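Local coordinates for probable transcriptional regulator (Pseudomonas aeruginosa, PDB 2FBI), which probably binds DNA as a dimer through a winged helix-turn-helix domain and regulates transcription, like other members of the MarR family, at residues A20-S23 against F24-S28; H32-T35 against E36-R40; L130-L133 against L134-K138. All blocks are in the same frame, centred on the assembly; numbering follows the deposited sequence. Where two conformers were deposited one is given.

All three interactions are local, made between sequence neighbours, partly buried, and touch the second subunit, interaction 3 with the most residues. Interaction 2 lies nearest the chain's centre (about 8 Å, against 13 Å and 17 Å for interactions 1 and 3, centre to centre). Interactions 1 and 2 shape successive bends, between helices 10-22 and 26-32 and between helices 26-32 and 36-48. They meet through a salt bridge from Arg26 to Glu36 and packing of Met22 on Glu36. Interaction 3, within helix 124-138, has regular i to i+4 bonding and a leucine-rich face, whereas the bends rely on Met22 O, a carbonyl shared by two backbone donors, in 20-28 and on side-chain capping in 32-40.

Interaction 1: A20-S23 against F24-S28; sequences AAMS and FFRPS
Met22 O accepts two backbone donors from the residues that follow it. Arg26 N reaches it at 2.9 Å, nearly along the C=O axis, while Phe25 N, 3.1 Å from the same Met22 O, comes from above the carbonyl plane. One residue earlier, Ala21 O takes Phe24 N at 3.0 Å, again with the donor well above the plane. Ala20 O accepts Ser23 OG at 2.7 Å and, weakly, the backbone N of the same serine. The hydroxyl can fold back because OG sits between the backbone N and the carbonyl carbon of its own residue (chi1 40°). This mixture of i to i+3 and i to i+4 bonds carries the chain through the bend after helix 10-22, which, with helices 98-122 and 124-138, probably belongs to the dimerisation region, as in other MarR proteins; Ala20 packs on Leu137 and Met22 on Thr11, both of the second subunit. Pro27 has no N-H to offer, and its CD lies 3.3 Å from Ser23 O where an i+4 donor would otherwise stand. The Phe24 ring turns its edge to Ala21 O, while CD2 of the Phe25 ring comes to 3.4 Å from that same Ala21 O; both rings also rest on Ile118 of helix 98-122. The extended Arg26 chain crosses Met22 at about a right angle and lays one face of its guanidinium over Met22 CB, which sits toward the rim of the group, 3.7 Å from Arg26 NH2. Met22 bends at both chi2 and chi3, which returns its CE to Arg26 CG. The guanidinium forms salt bridges through NE with Glu36 and through NH2 with Glu19, which would offset its charge.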
loop_
_atom_site.group_PDB
_atom_site.type_symbol
_atom_site.label_atom_id
_atom_site.label_comp_id
_atom_site.label_asym_id
_atom_site.label_seq_id
_atom_site.Cartn_x
_atom_site.Cartn_y
_atom_site.Cartn_z
ATOM N N ALA A 20 -6.172 6.172 5.520
ATOM C CA ALA A 20 -7.362 7.043 5.644
ATOM C C ALA A 20 -8.660 6.468 5.015
ATOM O O ALA A 20 -9.633 6.236 5.722
ATOM C CB ALA A 20 -7.052 8.414 5.142
ATOM N N ALA A 21 -8.662 6.153 3.718
ATOM C CA ALA A 21 -9.842 5.561 3.094
ATOM C C ALA A 21 -10.239 4.225 3.652
ATOM O O ALA A 21 -11.455 3.943 3.754
ATOM C CB ALA A 21 -9.641 5.440 1.537
ATOM N N MET A 22 -9.244 3.387 3.997
ATOM C CA MET A 22 -9.507 2.055 4.553
ATOM C C MET A 22 -10.235 2.052 5.897
ATOM O O MET A 22 -10.909 1.074 6.224
ATOM C CB MET A 22 -8.263 1.134 4.644
ATOM C CG MET A 22 -7.780 0.556 3.295
ATOM S SD MET A 22 -8.922 -0.534 2.411
ATOM C CE MET A 22 -9.198 -1.828 3.589
ATOM N N SER A 23 -10.112 3.105 6.684
ATOM C CA SER A 23 -10.926 3.104 7.904
ATOM C C SER A 23 -12.442 3.117 7.597
ATOM O O SER A 23 -13.244 2.659 8.389
ATOM C CB SER A 23 -10.521 4.222 8.869
ATOM O OG SER A 23 -10.232 5.420 8.193
ATOM N N PHE A 24 -12.818 3.585 6.403
ATOM C CA PHE A 24 -14.226 3.499 5.962
ATOM C C PHE A 24 -14.691 2.113 5.554
ATOM O O PHE A 24 -15.883 1.853 5.580
ATOM C CB PHE A 24 -14.490 4.521 4.890
ATOM C CG PHE A 24 -14.422 5.922 5.397
ATOM C CD1 PHE A 24 -15.592 6.585 5.823
ATOM C CD2 PHE A 24 -13.217 6.588 5.474
ATOM C CE1 PHE A 24 -15.535 7.890 6.294
ATOM C CE2 PHE A 24 -13.156 7.887 5.945
ATOM C CZ PHE A 24 -14.329 8.533 6.361
ATOM N N PHE A 25 -13.775 1.208 5.184
ATOM C CA PHE A 25 -14.183 -0.124 4.786
ATOM C C PHE A 25 -13.809 -1.210 5.767
ATOM O O PHE A 25 -14.353 -2.297 5.679
ATOM C CB PHE A 25 -13.687 -0.524 3.348
ATOM C CG PHE A 25 -13.924 0.568 2.289
ATOM C CD1 PHE A 25 -15.172 0.673 1.637
ATOM C CD2 PHE A 25 -12.929 1.477 1.990
ATOM C CE1 PHE A 25 -15.430 1.708 0.759
ATOM C CE2 PHE A 25 -13.175 2.506 1.074
ATOM C CZ PHE A 25 -14.434 2.600 0.461
ATOM N N ARG A 26 -12.835 -1.001 6.647
ATOM C CA ARG A 26 -12.382 -2.217 7.393
ATOM C C ARG A 26 -13.501 -2.785 8.279
ATOM O O ARG A 26 -13.658 -4.015 8.363
ATOM C CB ARG A 26 -11.082 -1.996 8.173
ATOM C CG ARG A 26 -9.822 -2.088 7.281
ATOM C CD ARG A 26 -8.550 -2.275 8.091
ATOM N NE ARG A 26 -7.392 -2.187 7.209
ATOM C CZ ARG A 26 -6.602 -1.118 7.097
ATOM N NH1 ARG A 26 -5.580 -1.138 6.244
ATOM N NH2 ARG A 26 -6.819 -0.035 7.824
ATOM N N PRO A 27 -14.318 -1.905 8.886
ATOM C CA PRO A 27 -15.434 -2.458 9.697
ATOM C C PRO A 27 -16.373 -3.338 8.941
ATOM O O PRO A 27 -16.637 -4.446 9.402
ATOM C CB PRO A 27 -16.098 -1.214 10.267
ATOM C CG PRO A 27 -15.016 -0.242 10.332
ATOM C CD PRO A 27 -14.282 -0.443 9.012
ATOM N N SER A 28 -16.816 -2.959 7.750
ATOM C CA SER A 28 -17.680 -3.892 6.997
ATOM C C SER A 28 -16.999 -5.206 6.583
ATOM O O SER A 28 -17.646 -6.260 6.493
ATOM C CB SER A 28 -18.288 -3.244 5.753
ATOM O OG SER A 28 -18.316 -1.831 5.918
#

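Interaction 2: H32-T35 against E36-R40; sequences HGLT and EQQWR
A capping box formed by Thr35 and Gln38 starts helix 36-48, just after the loop that leaves helix 26-32. Thr35 is the N-cap, and its OG1 accepts the backbone N-H of Gln38 at 3.1 Å in a fairly straight bond (164°). The reciprocal bond runs from Thr35 N to Gln38 OE1, 2.9 Å long and equally direct at the hydrogen, with the donor tilted from the plane of the amide carbonyl. Between them the two bonds satisfy two backbone N-H groups at the helix start with side-chain oxygens. With OG1 between its own backbone N and carbonyl carbon (chi1 66°), the threonine hydroxyl overhangs the first turn. The glutamine crosses it at about a right angle, extended beyond CG, and brings that CG to 3.2 Å from Thr35 OG1. Gln38 OE1 also lies 3.2 Å from Leu34 CB, next to the N-H it accepts, and the same side chain rests on Arg73 and Leu74 of helix 64-76. The regular i to i+4 pattern begins with Trp39 N donating to Thr35 O at 3.1 Å. Upstream, Gly33 adopts positive phi (57°) in a Schellman motif that ends helix 26-32, while Leu34 and Trp39 both pack on Met107 of helix 98-122. A C-terminal Schellman motif followed two residues later by an N-terminal capping box makes a compact helix-to-helix turn; here it leads into helix 36-48, which by its place in the MarR fold is probably the first helix of the winged helix-turn-helix domain.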
loop_
_atom_site.group_PDB
_atom_site.type_symbol
_atom_site.label_atom_id
_atom_site.label_comp_id
_atom_site.label_asym_id
_atom_site.label_seq_id
_atom_site.Cartn_x
_atom_site.Cartn_y
_atom_site.Cartn_z
ATOM N N HIS A 32 -17.821 -8.594 8.067
ATOM C CA HIS A 32 -18.220 -9.685 7.129
ATOM C C HIS A 32 -17.202 -10.840 7.206
ATOM O O HIS A 32 -17.286 -11.838 6.483
ATOM C CB HIS A 32 -18.305 -9.185 5.693
ATOM C CG HIS A 32 -19.620 -8.565 5.320
ATOM N ND1 HIS A 32 -20.493 -9.159 4.431
ATOM C CD2 HIS A 32 -20.193 -7.388 5.676
ATOM C CE1 HIS A 32 -21.550 -8.383 4.264
ATOM N NE2 HIS A 32 -21.393 -7.301 5.006
ATOM N N GLY A 33 -16.250 -10.698 8.109
ATOM C CA GLY A 33 -15.178 -11.674 8.189
ATOM C C GLY A 33 -14.410 -11.854 6.882
ATOM O O GLY A 33 -14.346 -12.991 6.341
ATOM N N LEU A 34 -13.890 -10.719 6.364
ATOM C CA LEU A 34 -12.789 -10.753 5.414
ATOM C C LEU A 34 -11.661 -9.780 5.599
ATOM O O LEU A 34 -11.828 -8.663 6.140
ATOM C CB LEU A 34 -13.187 -10.908 3.945
ATOM C CG LEU A 34 -14.319 -10.620 3.004
ATOM C CD1 LEU A 34 -14.609 -11.973 2.316
ATOM C CD2 LEU A 34 -15.549 -10.081 3.650
ATOM N N THR A 35 -10.491 -10.251 5.144
ATOM C CA THR A 35 -9.312 -9.448 5.117
ATOM C C THR A 35 -9.390 -8.616 3.864
ATOM O O THR A 35 -10.003 -9.006 2.902
ATOM C CB THR A 35 -8.003 -10.326 5.121
ATOM O OG1 THR A 35 -7.897 -11.090 3.895
ATOM C CG2 THR A 35 -8.026 -11.326 6.285
ATOM N N GLU A 36 -8.757 -7.462 3.892
ATOM C CA GLU A 36 -8.636 -6.635 2.739
ATOM C C GLU A 36 -7.929 -7.311 1.507
ATOM O O GLU A 36 -8.256 -6.977 0.346
ATOM C CB GLU A 36 -8.021 -5.311 3.144
ATOM C CG GLU A 36 -6.637 -5.423 3.723
ATOM C CD GLU A 36 -6.426 -4.376 4.809
ATOM O OE1 GLU A 36 -7.175 -4.432 5.825
ATOM O OE2 GLU A 36 -5.565 -3.475 4.637
ATOM N N GLN A 37 -7.051 -8.270 1.787
ATOM C CA GLN A 37 -6.241 -8.918 0.785
ATOM C C GLN A 37 -7.134 -9.913 0.048
ATOM O O GLN A 37 -7.066 -10.037 -1.186
ATOM C CB GLN A 37 -5.053 -9.611 1.468
ATOM C CG GLN A 37 -4.044 -8.633 2.209
ATOM C CD GLN A 37 -4.407 -8.172 3.662
ATOM O OE1 GLN A 37 -5.186 -8.788 4.412
ATOM N NE2 GLN A 37 -3.784 -7.081 4.054
ATOM N N GLN A 38 -7.972 -10.620 0.806
ATOM C CA GLN A 38 -9.064 -11.389 0.246
ATOM C C GLN A 38 -10.008 -10.551 -0.619
ATOM O O GLN A 38 -10.368 -10.979 -1.680
ATOM C CB GLN A 38 -9.897 -12.036 1.371
ATOM C CG GLN A 38 -9.213 -13.263 1.998
ATOM C CD GLN A 38 -9.920 -13.684 3.274
ATOM O OE1 GLN A 38 -10.643 -12.890 3.873
ATOM N NE2 GLN A 38 -9.756 -14.937 3.667
ATOM N N TRP A 39 -10.431 -9.393 -0.102
ATOM C CA TRP A 39 -11.405 -8.525 -0.740
ATOM C C TRP A 39 -10.800 -7.962 -2.082
ATOM O O TRP A 39 -11.515 -7.863 -3.074
ATOM C CB TRP A 39 -11.812 -7.376 0.192
ATOM C CG TRP A 39 -12.897 -6.468 -0.449
ATOM C CD1 TRP A 39 -12.798 -5.132 -0.767
ATOM C CD2 TRP A 39 -14.190 -6.901 -0.931
ATOM N NE1 TRP A 39 -13.978 -4.710 -1.385
ATOM C CE2 TRP A 39 -14.835 -5.773 -1.497
ATOM C CE3 TRP A 39 -14.860 -8.139 -0.926
ATOM C CZ2 TRP A 39 -16.144 -5.834 -2.027
ATOM C CZ3 TRP A 39 -16.145 -8.219 -1.482
ATOM C CH2 TRP A 39 -16.767 -7.068 -2.043
ATOM N N ARG A 40 -9.494 -7.591 -2.081
ATOM C CA ARG A 40 -8.796 -7.192 -3.341
ATOM C C ARG A 40 -8.854 -8.232 -4.408
ATOM O O ARG A 40 -9.071 -7.931 -5.578
ATOM C CB ARG A 40 -7.312 -6.783 -3.141
ATOM C CG ARG A 40 -7.212 -5.565 -2.251
ATOM C CD ARG A 40 -5.917 -4.726 -2.354
ATOM N NE ARG A 40 -4.715 -5.464 -2.004
ATOM C CZ ARG A 40 -4.231 -5.642 -0.777
ATOM N NH1 ARG A 40 -3.089 -6.317 -0.651
ATOM N NH2 ARG A 40 -4.873 -5.199 0.324
#

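Interaction 3: L130-L133 against L134-K138; sequences LLEL and LNELK
Leu130 O receives Leu134 N at 2.7 Å, the shortest of four successive i to i+4 bonds that run along this part of helix 124-138. Asn135 N to Leu131 O, Glu136 N to Glu132 O and Leu137 N to Leu133 O continue the series, the last at 2.8 Å, each with its donor moderately tilted from the carbonyl plane. The Leu134 side chain stays close to the first of these bonds: its CG lies beside its own backbone N, anti to the carbonyl carbon (chi1 -72°), and comes within 3.2 Å of Leu130 O. Beyond it, Leu134 CD1 meets Leu130 CG at 3.8 Å, the two side chains passing at a slant as neighbours on one apolar face. Around the helix, Asn135 lays CB 3.2 Å from Leu131 O; its ND2 is near that oxygen too but is badly angled for a hydrogen bond. Glu136 forms a salt bridge through OE1 with Lys126 of the second subunit, and Lys138 NZ bonds Gln16 OE1 of that subunit. Leu134 and Leu137 pack on Leu14 and Leu10 of helix 10-22 in the same chain, while Leu130 meets its own counterpart, Leu130 of the second subunit, and Leu134 touches Ala17 of that subunit, so that helix 124-138 packs against both helix 10-22 of its own chain and the partner subunit at the dimer interface.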
loop_
_atom_site.group_PDB
_atom_site.type_symbol
_atom_site.label_atom_id
_atom_site.label_comp_id
_atom_site.label_asym_id
_atom_site.label_seq_id
_atom_site.Cartn_x
_atom_site.Cartn_y
_atom_site.Cartn_z
ATOM N N LEU A 130 -9.036 12.829 -8.203
ATOM C CA LEU A 130 -8.021 12.002 -7.621
ATOM C C LEU A 130 -7.863 10.691 -8.437
ATOM O O LEU A 130 -6.741 10.302 -8.765
ATOM C CB LEU A 130 -8.333 11.684 -6.132
ATOM C CG LEU A 130 -7.351 10.673 -5.533
ATOM C CD1 LEU A 130 -5.916 11.266 -5.601
ATOM C CD2 LEU A 130 -7.753 10.252 -4.113
ATOM N N LEU A 131 -8.986 10.017 -8.660
ATOM C CA LEU A 131 -9.078 8.785 -9.427
ATOM C C LEU A 131 -8.570 8.936 -10.855
ATOM O O LEU A 131 -7.851 8.058 -11.344
ATOM C CB LEU A 131 -10.506 8.249 -9.445
ATOM C CG LEU A 131 -10.954 7.686 -8.112
ATOM C CD1 LEU A 131 -12.451 7.670 -8.042
ATOM C CD2 LEU A 131 -10.354 6.270 -7.887
ATOM N N GLU A 132 -8.972 10.009 -11.529
ATOM C CA GLU A 132 -8.405 10.335 -12.840
ATOM C C GLU A 132 -6.891 10.458 -12.761
ATOM O O GLU A 132 -6.179 9.838 -13.557
ATOM C CB GLU A 132 -9.015 11.614 -13.424
ATOM C CG GLU A 132 -10.081 11.366 -14.511
ATOM C CD GLU A 132 -9.588 10.444 -15.612
ATOM O OE1 GLU A 132 -10.188 9.354 -15.779
ATOM O OE2 GLU A 132 -8.578 10.799 -16.270
ATOM N N LEU A 133 -6.396 11.223 -11.784
ATOM C CA LEU A 133 -4.946 11.392 -11.639
ATOM C C LEU A 133 -4.209 10.091 -11.276
ATOM O O LEU A 133 -3.104 9.815 -11.771
ATOM C CB LEU A 133 -4.636 12.505 -10.644
ATOM C CG LEU A 133 -4.694 13.958 -11.137
ATOM C CD1 LEU A 133 -4.747 14.907 -9.937
ATOM C CD2 LEU A 133 -3.470 14.297 -11.980
ATOM N N LEU A 134 -4.817 9.280 -10.427
ATOM C CA LEU A 134 -4.205 8.025 -10.056
ATOM C C LEU A 134 -4.192 7.054 -11.253
ATOM O O LEU A 134 -3.257 6.310 -11.436
ATOM C CB LEU A 134 -4.967 7.387 -8.895
ATOM C CG LEU A 134 -4.859 7.994 -7.478
ATOM C CD1 LEU A 134 -5.909 7.352 -6.636
ATOM C CD2 LEU A 134 -3.458 7.791 -6.904
ATOM N N ASN A 135 -5.265 7.058 -12.028
ATOM C CA ASN A 135 -5.326 6.267 -13.255
ATOM C C ASN A 135 -4.207 6.666 -14.233
ATOM O O ASN A 135 -3.562 5.806 -14.819
ATOM C CB ASN A 135 -6.747 6.283 -13.832
ATOM C CG ASN A 135 -7.664 5.259 -13.132
ATOM O OD1 ASN A 135 -7.193 4.193 -12.658
ATOM N ND2 ASN A 135 -8.983 5.561 -13.080
ATOM N N GLU A 136 -3.906 7.961 -14.275
ATOM C CA GLU A 136 -2.802 8.517 -15.058
ATOM C C GLU A 136 -1.433 8.117 -14.517
ATOM O O GLU A 136 -0.511 7.807 -15.307
ATOM C CB GLU A 136 -2.902 10.044 -15.059
ATOM C CG GLU A 136 -2.934 10.714 -16.409
ATOM C CD GLU A 136 -3.983 11.831 -16.450
ATOM O OE1 GLU A 136 -3.758 12.909 -15.835
ATOM O OE2 GLU A 136 -5.038 11.626 -17.104
ATOM N N LEU A 137 -1.266 8.171 -13.190
ATOM C CA LEU A 137 -0.000 7.763 -12.570
ATOM C C LEU A 137 0.361 6.301 -12.858
ATOM O O LEU A 137 1.523 5.964 -12.951
ATOM C CB LEU A 137 0.012 8.014 -11.038
ATOM C CG LEU A 137 1.333 7.812 -10.282
ATOM C CD1 LEU A 137 2.449 8.711 -10.847
ATOM C CD2 LEU A 137 1.132 8.143 -8.813
ATOM N N LYS A 138 -0.631 5.438 -12.915
ATOM C CA LYS A 138 -0.387 4.042 -13.196
ATOM C C LYS A 138 0.213 3.876 -14.599
ATOM O O LYS A 138 0.991 2.970 -14.826
ATOM C CB LYS A 138 -1.665 3.224 -13.087
ATOM C CG LYS A 138 -2.407 3.388 -11.763
ATOM C CD LYS A 138 -3.248 2.220 -11.469
ATOM C CE LYS A 138 -3.720 1.481 -12.710
ATOM N NZ LYS A 138 -4.962 0.722 -12.420
#